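Long-range contacts in ribulose bisphosphate carboxylase (Hyperthermus butylicus DSM 5456, PDB 6HUN), which probably catalyses the addition of carbon dioxide and water to ribulose 1,5-bisphosphate, giving two molecules of 3-phosphoglycerate, in an archaeal AMP degradation pathway: residues Leu100-Tyr105 with Gly361-Leu366; Val137-Phe142 with Ser311-Ala316; Val327-Pro332 with Glu346-Val351. All blocks are in the same frame, centred on the assembly; numbering follows the deposited sequence.

The three contacts run from the N-terminal sheet into the catalytic barrel. Interactions 1 and 2 join that sheet to catalytic-domain segments, and their centres lie about 10 Å apart; Leu366 N of interaction 1 reaches Asp139 OD2 of interaction 2 at 2.7 Å, a probable hydrogen bond. Interaction 3 lies deeper, its centre about 12 Å from that of interaction 2, with Phe313 CZ 3.5 Å from Ile350 CG1 where the helices 312-322 and 339-352 pack. It is also the contact nearest the active site: it contains His328, predicted to bind substrate, and the side chain of Val327 is about 7 Å from a bound calcium ion.

Interaction 1 of 3, residues Leu100-Tyr105 with Gly361-Leu366; sequences LVWVAY and GDLFHL
Leu100, on strand 99-105 of the N-terminal sheet, meets the loop 361-366 with both branches of its side chain. CD1 packs against Leu363 CB at 3.6 Å and also stands over the centre of the Phe364 ring, a CH-pi contact 4.2 Å from the centroid and only 4° off the ring normal. CD2 lies over the rim on the same face, 4.0 Å from Phe364 CE2. Two residues on, Trp102 turns toward the loop as well. With CG anti to its carbonyl carbon (chi1 -68°), the indole brings CZ2 to within 4.1 Å of Leu363 CB, while Leu366 CD2 lies at the pyrrole edge, 3.9 Å from NE1. A water joins the polar atoms here: it accepts from Trp102 NE1 and donates to Leu363 O and His365 O, so the indole N-H is tied to two loop carbonyls. The loop has its own brace in Asp362, whose OD1 takes Phe364 N in an Asx turn and whose OD2 takes His365 ND1 at 2.6 Å through its syn lone pair. Strand 99-105 runs between strands 87-93 and 41-49; Leu363 also touches Arg90 and His92 of the former, while Phe364 and Leu366 rest on strand 132-141.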
loop_
_atom_site.group_PDB
_atom_site.type_symbol
_atom_site.label_atom_id
_atom_site.label_comp_id
_atom_site.label_asym_id
_atom_site.label_seq_id
_atom_site.Cartn_x
_atom_site.Cartn_y
_atom_site.Cartn_z
ATOM N N LEU A 100 14.623 -2.202 20.287
ATOM C CA LEU A 100 15.039 -2.637 18.967
ATOM C C LEU A 100 15.266 -4.138 19.034
ATOM O O LEU A 100 15.932 -4.650 19.955
ATOM C CB LEU A 100 16.296 -1.908 18.474
ATOM C CG LEU A 100 16.089 -0.399 18.245
ATOM C CD1 LEU A 100 17.440 0.297 17.824
ATOM C CD2 LEU A 100 15.085 -0.123 17.135
ATOM N N VAL A 101 14.744 -4.842 18.040
ATOM C CA VAL A 101 14.924 -6.270 17.908
ATOM C C VAL A 101 15.480 -6.551 16.528
ATOM O O VAL A 101 14.874 -6.177 15.519
ATOM C CB VAL A 101 13.615 -7.060 18.122
ATOM C CG1 VAL A 101 13.894 -8.565 17.962
ATOM C CG2 VAL A 101 13.024 -6.767 19.484
ATOM N N TRP A 102 16.589 -7.272 16.467
ATOM C CA TRP A 102 17.109 -7.739 15.196
ATOM C C TRP A 102 16.659 -9.165 14.973
ATOM O O TRP A 102 16.858 -10.039 15.835
ATOM C CB TRP A 102 18.646 -7.688 15.138
ATOM C CG TRP A 102 19.229 -6.306 15.125
ATOM C CD1 TRP A 102 19.844 -5.687 14.071
ATOM C CD2 TRP A 102 19.287 -5.378 16.219
ATOM N NE1 TRP A 102 20.263 -4.449 14.439
ATOM C CE2 TRP A 102 19.937 -4.228 15.751
ATOM C CE3 TRP A 102 18.852 -5.408 17.544
ATOM C CZ2 TRP A 102 20.156 -3.111 16.564
ATOM C CZ3 TRP A 102 19.066 -4.321 18.340
ATOM C CH2 TRP A 102 19.719 -3.184 17.857
ATOM N N VAL A 103 16.131 -9.419 13.788
ATOM C CA VAL A 103 15.669 -10.740 13.388
ATOM C C VAL A 103 16.400 -11.120 12.115
ATOM O O VAL A 103 16.462 -10.333 11.167
ATOM C CB VAL A 103 14.139 -10.782 13.172
ATOM C CG1 VAL A 103 13.670 -12.245 12.864
ATOM C CG2 VAL A 103 13.442 -10.271 14.380
ATOM N N ALA A 104 16.963 -12.322 12.100
ATOM C CA ALA A 104 17.650 -12.850 10.937
ATOM C C ALA A 104 16.750 -13.862 10.223
ATOM O O ALA A 104 16.109 -14.710 10.870
ATOM C CB ALA A 104 18.986 -13.516 11.366
ATOM N N TYR A 105 16.728 -13.775 8.886
ATOM C CA TYR A 105 15.827 -14.535 7.996
ATOM C C TYR A 105 16.636 -15.267 6.934
ATOM O O TYR A 105 17.304 -14.609 6.115
ATOM C CB TYR A 105 14.822 -13.631 7.247
ATOM C CG TYR A 105 13.820 -12.917 8.116
ATOM C CD1 TYR A 105 14.128 -11.707 8.682
ATOM C CD2 TYR A 105 12.566 -13.465 8.377
ATOM C CE1 TYR A 105 13.255 -11.057 9.494
ATOM C CE2 TYR A 105 11.654 -12.813 9.203
ATOM C CZ TYR A 105 12.008 -11.581 9.745
ATOM O OH TYR A 105 11.124 -10.913 10.569
ATOM N N GLY A 361 27.313 3.991 16.341
ATOM C CA GLY A 361 26.302 4.066 17.382
ATOM C C GLY A 361 24.876 4.234 16.916
ATOM O O GLY A 361 23.955 4.252 17.759
ATOM N N ASP A 362 24.647 4.392 15.619
ATOM C CA ASP A 362 23.284 4.481 15.107
ATOM C C ASP A 362 22.746 3.060 14.945
ATOM O O ASP A 362 23.188 2.328 14.057
ATOM C CB ASP A 362 23.254 5.252 13.788
ATOM C CG ASP A 362 21.905 5.165 13.081
ATOM O OD1 ASP A 362 20.860 4.928 13.767
ATOM O OD2 ASP A 362 21.883 5.327 11.817
ATOM N N LEU A 363 21.766 2.675 15.769
ATOM C CA LEU A 363 21.239 1.316 15.739
ATOM C C LEU A 363 19.989 1.187 14.877
ATOM O O LEU A 363 19.528 0.063 14.646
ATOM C CB LEU A 363 20.956 0.837 17.164
ATOM C CG LEU A 363 22.174 0.787 18.099
ATOM C CD1 LEU A 363 21.697 0.525 19.499
ATOM C CD2 LEU A 363 23.126 -0.318 17.639
ATOM N N PHE A 364 19.465 2.298 14.353
ATOM C CA PHE A 364 18.207 2.300 13.622
ATOM C C PHE A 364 18.369 1.970 12.139
ATOM O O PHE A 364 17.366 1.866 11.426
ATOM C CB PHE A 364 17.544 3.666 13.754
ATOM C CG PHE A 364 16.931 3.902 15.097
ATOM C CD1 PHE A 364 17.691 4.431 16.128
ATOM C CD2 PHE A 364 15.592 3.619 15.320
ATOM C CE1 PHE A 364 17.130 4.654 17.383
ATOM C CE2 PHE A 364 15.022 3.842 16.563
ATOM C CZ PHE A 364 15.760 4.324 17.597
ATOM N N HIS A 365 19.608 1.840 11.657
ATOM C CA HIS A 365 19.873 1.548 10.260
ATOM C C HIS A 365 20.957 0.479 10.222
ATOM O O HIS A 365 21.716 0.312 11.183
ATOM C CB HIS A 365 20.347 2.793 9.448
ATOM C CG HIS A 365 19.445 3.979 9.572
ATOM N ND1 HIS A 365 19.759 5.072 10.352
ATOM C CD2 HIS A 365 18.248 4.251 9.002
ATOM C CE1 HIS A 365 18.771 5.951 10.289
ATOM N NE2 HIS A 365 17.858 5.491 9.459
ATOM N N LEU A 366 21.040 -0.215 9.102
ATOM C CA LEU A 366 21.999 -1.309 8.938
ATOM C C LEU A 366 22.959 -0.987 7.813
ATOM O O LEU A 366 22.658 -0.198 6.926
ATOM C CB LEU A 366 21.263 -2.617 8.606
ATOM C CG LEU A 366 20.346 -3.132 9.723
ATOM C CD1 LEU A 366 19.197 -3.990 9.190
ATOM C CD2 LEU A 366 21.167 -3.913 10.691
HETATM O O HOH W 1 21.000 -1.636 13.340
#

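Interaction 2 of 3, residues Val137-Phe142 with Ser311-Ala316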
loop_
_atom_site.group_PDB
_atom_site.type_symbol
_atom_site.label_atom_id
_atom_site.label_comp_id
_atom_site.label_asym_id
_atom_site.label_seq_id
_atom_site.Cartn_x
_atom_site.Cartn_y
_atom_site.Cartn_z
ATOM N N VAL A 137 8.970 -1.080 11.458
ATOM C CA VAL A 137 10.064 -1.737 10.728
ATOM C C VAL A 137 11.033 -0.633 10.357
ATOM O O VAL A 137 10.690 0.241 9.556
ATOM C CB VAL A 137 9.582 -2.501 9.482
ATOM C CG1 VAL A 137 10.789 -3.328 8.975
ATOM C CG2 VAL A 137 8.446 -3.454 9.885
ATOM N N GLU A 138 12.221 -0.657 10.957
ATOM C CA GLU A 138 13.133 0.472 10.797
ATOM C C GLU A 138 14.043 0.322 9.560
ATOM O O GLU A 138 14.316 1.309 8.849
ATOM C CB GLU A 138 14.008 0.611 12.056
ATOM C CG GLU A 138 13.264 0.761 13.380
ATOM C CD GLU A 138 12.677 2.171 13.600
ATOM O OE1 GLU A 138 12.507 2.966 12.657
ATOM O OE2 GLU A 138 12.288 2.468 14.753
ATOM N N ASP A 139 14.529 -0.892 9.310
ATOM C CA ASP A 139 15.435 -1.119 8.208
ATOM C C ASP A 139 15.518 -2.619 7.962
ATOM O O ASP A 139 15.238 -3.426 8.846
ATOM C CB ASP A 139 16.846 -0.572 8.548
ATOM C CG ASP A 139 17.725 -0.398 7.297
ATOM O OD1 ASP A 139 17.213 -0.638 6.164
ATOM O OD2 ASP A 139 18.888 0.057 7.468
ATOM N N VAL A 140 16.008 -2.973 6.780
ATOM C CA VAL A 140 16.196 -4.386 6.419
ATOM C C VAL A 140 17.453 -4.417 5.605
ATOM O O VAL A 140 17.597 -3.610 4.682
ATOM C CB VAL A 140 15.010 -4.963 5.611
ATOM C CG1 VAL A 140 15.305 -6.421 5.211
ATOM C CG2 VAL A 140 13.737 -4.962 6.470
ATOM N N TYR A 141 18.353 -5.343 5.976
ATOM C CA TYR A 141 19.586 -5.583 5.255
ATOM C C TYR A 141 19.302 -6.685 4.259
ATOM O O TYR A 141 18.792 -7.756 4.642
ATOM C CB TYR A 141 20.680 -6.035 6.209
ATOM C CG TYR A 141 21.777 -6.819 5.472
ATOM C CD1 TYR A 141 22.709 -6.140 4.718
ATOM C CD2 TYR A 141 21.825 -8.201 5.501
ATOM C CE1 TYR A 141 23.756 -6.821 4.029
ATOM C CE2 TYR A 141 22.876 -8.931 4.784
ATOM C CZ TYR A 141 23.807 -8.198 4.058
ATOM O OH TYR A 141 24.828 -8.804 3.352
ATOM N N PHE A 142 19.621 -6.418 2.993
ATOM C CA PHE A 142 19.433 -7.378 1.916
ATOM C C PHE A 142 20.794 -7.936 1.523
ATOM O O PHE A 142 21.666 -7.147 1.139
ATOM C CB PHE A 142 18.761 -6.733 0.715
ATOM C CG PHE A 142 17.369 -6.272 1.019
ATOM C CD1 PHE A 142 16.362 -7.205 1.145
ATOM C CD2 PHE A 142 17.106 -4.967 1.276
ATOM C CE1 PHE A 142 15.058 -6.800 1.466
ATOM C CE2 PHE A 142 15.785 -4.547 1.565
ATOM C CZ PHE A 142 14.796 -5.471 1.673
ATOM N N SER A 311 9.604 2.802 8.401
ATOM C CA SER A 311 10.346 4.048 8.248
ATOM C C SER A 311 10.377 4.457 6.786
ATOM O O SER A 311 10.349 3.622 5.862
ATOM C CB SER A 311 11.803 3.883 8.761
ATOM O OG SER A 311 12.425 2.963 7.868
ATOM N N MET A 312 10.396 5.780 6.547
ATOM C CA MET A 312 10.508 6.230 5.167
ATOM C C MET A 312 11.851 5.771 4.592
ATOM O O MET A 312 11.972 5.555 3.382
ATOM C CB MET A 312 10.412 7.779 5.106
ATOM C CG MET A 312 10.616 8.325 3.632
ATOM S SD MET A 312 9.170 7.832 2.582
ATOM C CE MET A 312 10.048 7.510 1.027
ATOM N N PHE A 313 12.863 5.652 5.451
ATOM C CA PHE A 313 14.154 5.105 5.025
ATOM C C PHE A 313 13.961 3.777 4.283
ATOM O O PHE A 313 14.504 3.574 3.199
ATOM C CB PHE A 313 15.036 4.963 6.266
ATOM C CG PHE A 313 16.469 4.483 5.974
ATOM C CD1 PHE A 313 16.730 3.121 5.837
ATOM C CD2 PHE A 313 17.547 5.408 5.899
ATOM C CE1 PHE A 313 18.087 2.638 5.629
ATOM C CE2 PHE A 313 18.830 4.947 5.673
ATOM C CZ PHE A 313 19.114 3.586 5.532
ATOM N N LEU A 314 13.206 2.858 4.866
ATOM C CA LEU A 314 13.056 1.545 4.240
ATOM C C LEU A 314 12.175 1.637 2.991
ATOM O O LEU A 314 12.403 0.942 1.985
ATOM C CB LEU A 314 12.533 0.560 5.299
ATOM C CG LEU A 314 12.178 -0.873 4.817
ATOM C CD1 LEU A 314 13.424 -1.523 4.235
ATOM C CD2 LEU A 314 11.591 -1.783 5.892
ATOM N N VAL A 315 11.155 2.496 3.025
ATOM C CA VAL A 315 10.356 2.654 1.816
ATOM C C VAL A 315 11.261 3.130 0.664
ATOM O O VAL A 315 11.127 2.681 -0.475
ATOM C CB VAL A 315 9.238 3.673 2.083
ATOM C CG1 VAL A 315 8.512 4.071 0.748
ATOM C CG2 VAL A 315 8.256 3.135 3.150
ATOM N N ALA A 316 12.167 4.075 0.948
ATOM C CA ALA A 316 13.091 4.554 -0.081
ATOM C C ALA A 316 14.034 3.458 -0.570
ATOM O O ALA A 316 14.290 3.322 -1.782
ATOM C CB ALA A 316 13.929 5.771 0.437
#
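Ser311 is the N-cap of helix 312-322 in the catalytic TIM-barrel domain, and it ties that helix to strand 132-141 of the N-terminal domain's sheet, at the classic beta bulge where Glu138 and Asp139 both face Val44. Its backbone N donates to Val137 O at 3.0 Å, almost straight (165°). The hydroxyl OG lies between the backbone N and the carbonyl carbon (chi1 67°), where it donates to Glu138 O at 2.7 Å from above that carbonyl's plane and accepts from Leu314 N, the capping bond. The tight apolar packing lies beside this, where Leu314 CD2 sits 3.5 Å from Val137 CG1 and 3.9 Å from Val140 CG2. Every touching residue is buried, so there is no solvent side; the looser part is the carboxylate of Glu138, whose OE1 comes no closer to Ser311 than 4.1 Å from CB and instead makes a salt bridge with Arg136. Asp139 OD1 accepts from Val140 N and pairs with Lys317. The Asp139 carboxylate stands at the rim of the Phe313 ring, OD1 near the ring plane, the two planes 79° apart, with OD2 3.3 Å from Phe313 CE1.

Interaction 3 of 3, residues Val327-Pro332 with Glu346-Val351; sequences VHVGTP and EHTRIV
The chain leaves strand 326-328 and passes close beside helix 339-352, the CA atoms of Val329 and His347 coming within 5.8 Å while those of Val327 and Val351 stay 8.3 Å apart. At the close end His347 holds the loop by its ring: ND1 donates to Val329 O at 2.8 Å, nearly straight (172°), with the oxygen in the imidazole plane but the donor tilted 31° from the plane of the carbonyl. With CG anti to its carbonyl carbon (chi1 -65°), the ring swings to the Val329 carbonyl. The close backbone approach itself sets His347 CB against Val329 CB at 3.7 Å, the two side chains sliding past each other in opposite directions. A leucine in place of His347 would probably leave the buried Val329 carbonyl without its side-chain donor and the loop at Val329 and Gly330 less firmly fixed to the helix. Val329 spreads its methyls over the helix surface, CG2 meeting Thr348 CG2 at 3.9 Å and CG1 lying over His347 CB. Farther along, Val327 CG1 touches Val351 CG1 at 4.1 Å. On the strand side His328, predicted to bind substrate, accepts from Gly330 N through ND1, while its NE2 bonds to Ser381, another predicted substrate-binding residue. This strand-helix pair belongs to the eight-stranded TIM barrel: strand 377-380 runs parallel to 326-328, helix 312-322 meets helix 339-352 through His347, Ile350 and Val351, and Met396 of helix 389-396 touches both Val329 and Thr348.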
loop_
_atom_site.group_PDB
_atom_site.type_symbol
_atom_site.label_atom_id
_atom_site.label_comp_id
_atom_site.label_asym_id
_atom_site.label_seq_id
_atom_site.Cartn_x
_atom_site.Cartn_y
_atom_site.Cartn_z
ATOM N N VAL A 327 13.227 9.749 -6.318
ATOM C CA VAL A 327 12.249 9.517 -5.222
ATOM C C VAL A 327 12.362 10.657 -4.211
ATOM O O VAL A 327 13.445 11.201 -3.964
ATOM C CB VAL A 327 12.443 8.136 -4.542
ATOM C CG1 VAL A 327 13.618 8.149 -3.602
ATOM C CG2 VAL A 327 11.146 7.775 -3.668
ATOM N N HIS A 328 11.236 11.044 -3.644
ATOM C CA HIS A 328 11.250 12.173 -2.721
ATOM C C HIS A 328 11.719 11.665 -1.352
ATOM O O HIS A 328 11.224 10.641 -0.869
ATOM C CB HIS A 328 9.833 12.755 -2.638
ATOM C CG HIS A 328 9.756 14.121 -2.059
ATOM N ND1 HIS A 328 10.104 14.400 -0.759
ATOM C CD2 HIS A 328 9.346 15.292 -2.600
ATOM C CE1 HIS A 328 9.935 15.691 -0.519
ATOM N NE2 HIS A 328 9.467 16.254 -1.619
ATOM N N VAL A 329 12.645 12.383 -0.743
ATOM C CA VAL A 329 13.255 12.002 0.524
ATOM C C VAL A 329 12.742 12.832 1.684
ATOM O O VAL A 329 13.263 12.700 2.820
ATOM C CB VAL A 329 14.796 12.124 0.463
ATOM C CG1 VAL A 329 15.349 11.082 -0.452
ATOM C CG2 VAL A 329 15.240 13.492 -0.003
ATOM N N GLY A 330 11.789 13.711 1.449
ATOM C CA GLY A 330 11.337 14.542 2.549
ATOM C C GLY A 330 12.268 15.705 2.814
ATOM O O GLY A 330 13.375 15.793 2.292
ATOM N N THR A 331 11.794 16.624 3.702
ATOM C CA THR A 331 12.170 18.032 3.641
ATOM C C THR A 331 13.240 18.406 4.674
ATOM O O THR A 331 13.044 18.158 5.882
ATOM C CB THR A 331 10.911 18.861 3.847
ATOM O OG1 THR A 331 10.243 18.379 5.021
ATOM C CG2 THR A 331 9.967 18.655 2.659
ATOM N N PRO A 332 14.368 19.034 4.251
ATOM C CA PRO A 332 15.552 19.383 5.068
ATOM C C PRO A 332 15.591 20.823 5.579
ATOM O O PRO A 332 16.541 21.204 6.278
ATOM C CB PRO A 332 16.709 19.163 4.092
ATOM C CG PRO A 332 16.114 19.577 2.757
ATOM C CD PRO A 332 14.626 19.235 2.808
ATOM N N GLU A 346 20.074 10.851 6.010
ATOM C CA GLU A 346 20.205 9.399 5.881
ATOM C C GLU A 346 19.409 8.865 4.693
ATOM O O GLU A 346 19.879 7.954 3.989
ATOM C CB GLU A 346 19.789 8.712 7.209
ATOM C CG GLU A 346 20.817 9.036 8.321
ATOM C CD GLU A 346 22.310 8.747 7.932
ATOM O OE1 GLU A 346 22.656 7.560 7.813
ATOM O OE2 GLU A 346 23.163 9.680 7.743
ATOM N N HIS A 347 18.205 9.412 4.447
ATOM C CA HIS A 347 17.429 9.055 3.246
ATOM C C HIS A 347 18.209 9.304 1.963
ATOM O O HIS A 347 18.153 8.499 1.028
ATOM C CB HIS A 347 16.163 9.869 3.114
ATOM C CG HIS A 347 15.154 9.643 4.189
ATOM N ND1 HIS A 347 14.031 10.436 4.309
ATOM C CD2 HIS A 347 15.102 8.735 5.195
ATOM C CE1 HIS A 347 13.326 10.016 5.350
ATOM N NE2 HIS A 347 13.957 8.991 5.908
ATOM N N THR A 348 18.821 10.481 1.847
ATOM C CA THR A 348 19.600 10.747 0.625
ATOM C C THR A 348 20.774 9.786 0.533
ATOM O O THR A 348 21.079 9.270 -0.551
ATOM C CB THR A 348 20.139 12.204 0.581
ATOM O OG1 THR A 348 21.213 12.346 1.511
ATOM C CG2 THR A 348 19.024 13.219 0.875
ATOM N N ARG A 349 21.410 9.477 1.672
ATOM C CA ARG A 349 22.537 8.553 1.587
ATOM C C ARG A 349 22.096 7.177 1.145
ATOM O O ARG A 349 22.754 6.556 0.308
ATOM C CB ARG A 349 23.295 8.433 2.921
ATOM C CG ARG A 349 24.104 9.638 3.336
ATOM C CD ARG A 349 24.737 9.374 4.728
ATOM N NE ARG A 349 25.721 8.296 4.621
ATOM C CZ ARG A 349 25.931 7.325 5.516
ATOM N NH1 ARG A 349 26.866 6.407 5.261
ATOM N NH2 ARG A 349 25.235 7.264 6.654
ATOM N N ILE A 350 20.974 6.682 1.669
ATOM C CA ILE A 350 20.617 5.305 1.310
ATOM C C ILE A 350 20.179 5.183 -0.166
ATOM O O ILE A 350 20.350 4.124 -0.770
ATOM C CB ILE A 350 19.547 4.738 2.265
ATOM C CG1 ILE A 350 19.442 3.187 2.092
ATOM C CG2 ILE A 350 18.111 5.386 2.041
ATOM C CD1 ILE A 350 20.767 2.448 2.487
ATOM N N VAL A 351 19.631 6.230 -0.782
ATOM C CA VAL A 351 19.239 6.112 -2.186
ATOM C C VAL A 351 20.368 6.464 -3.153
ATOM O O VAL A 351 20.311 6.043 -4.328
ATOM C CB VAL A 351 17.972 6.946 -2.519
ATOM C CG1 VAL A 351 16.807 6.583 -1.554
ATOM C CG2 VAL A 351 18.245 8.456 -2.439
#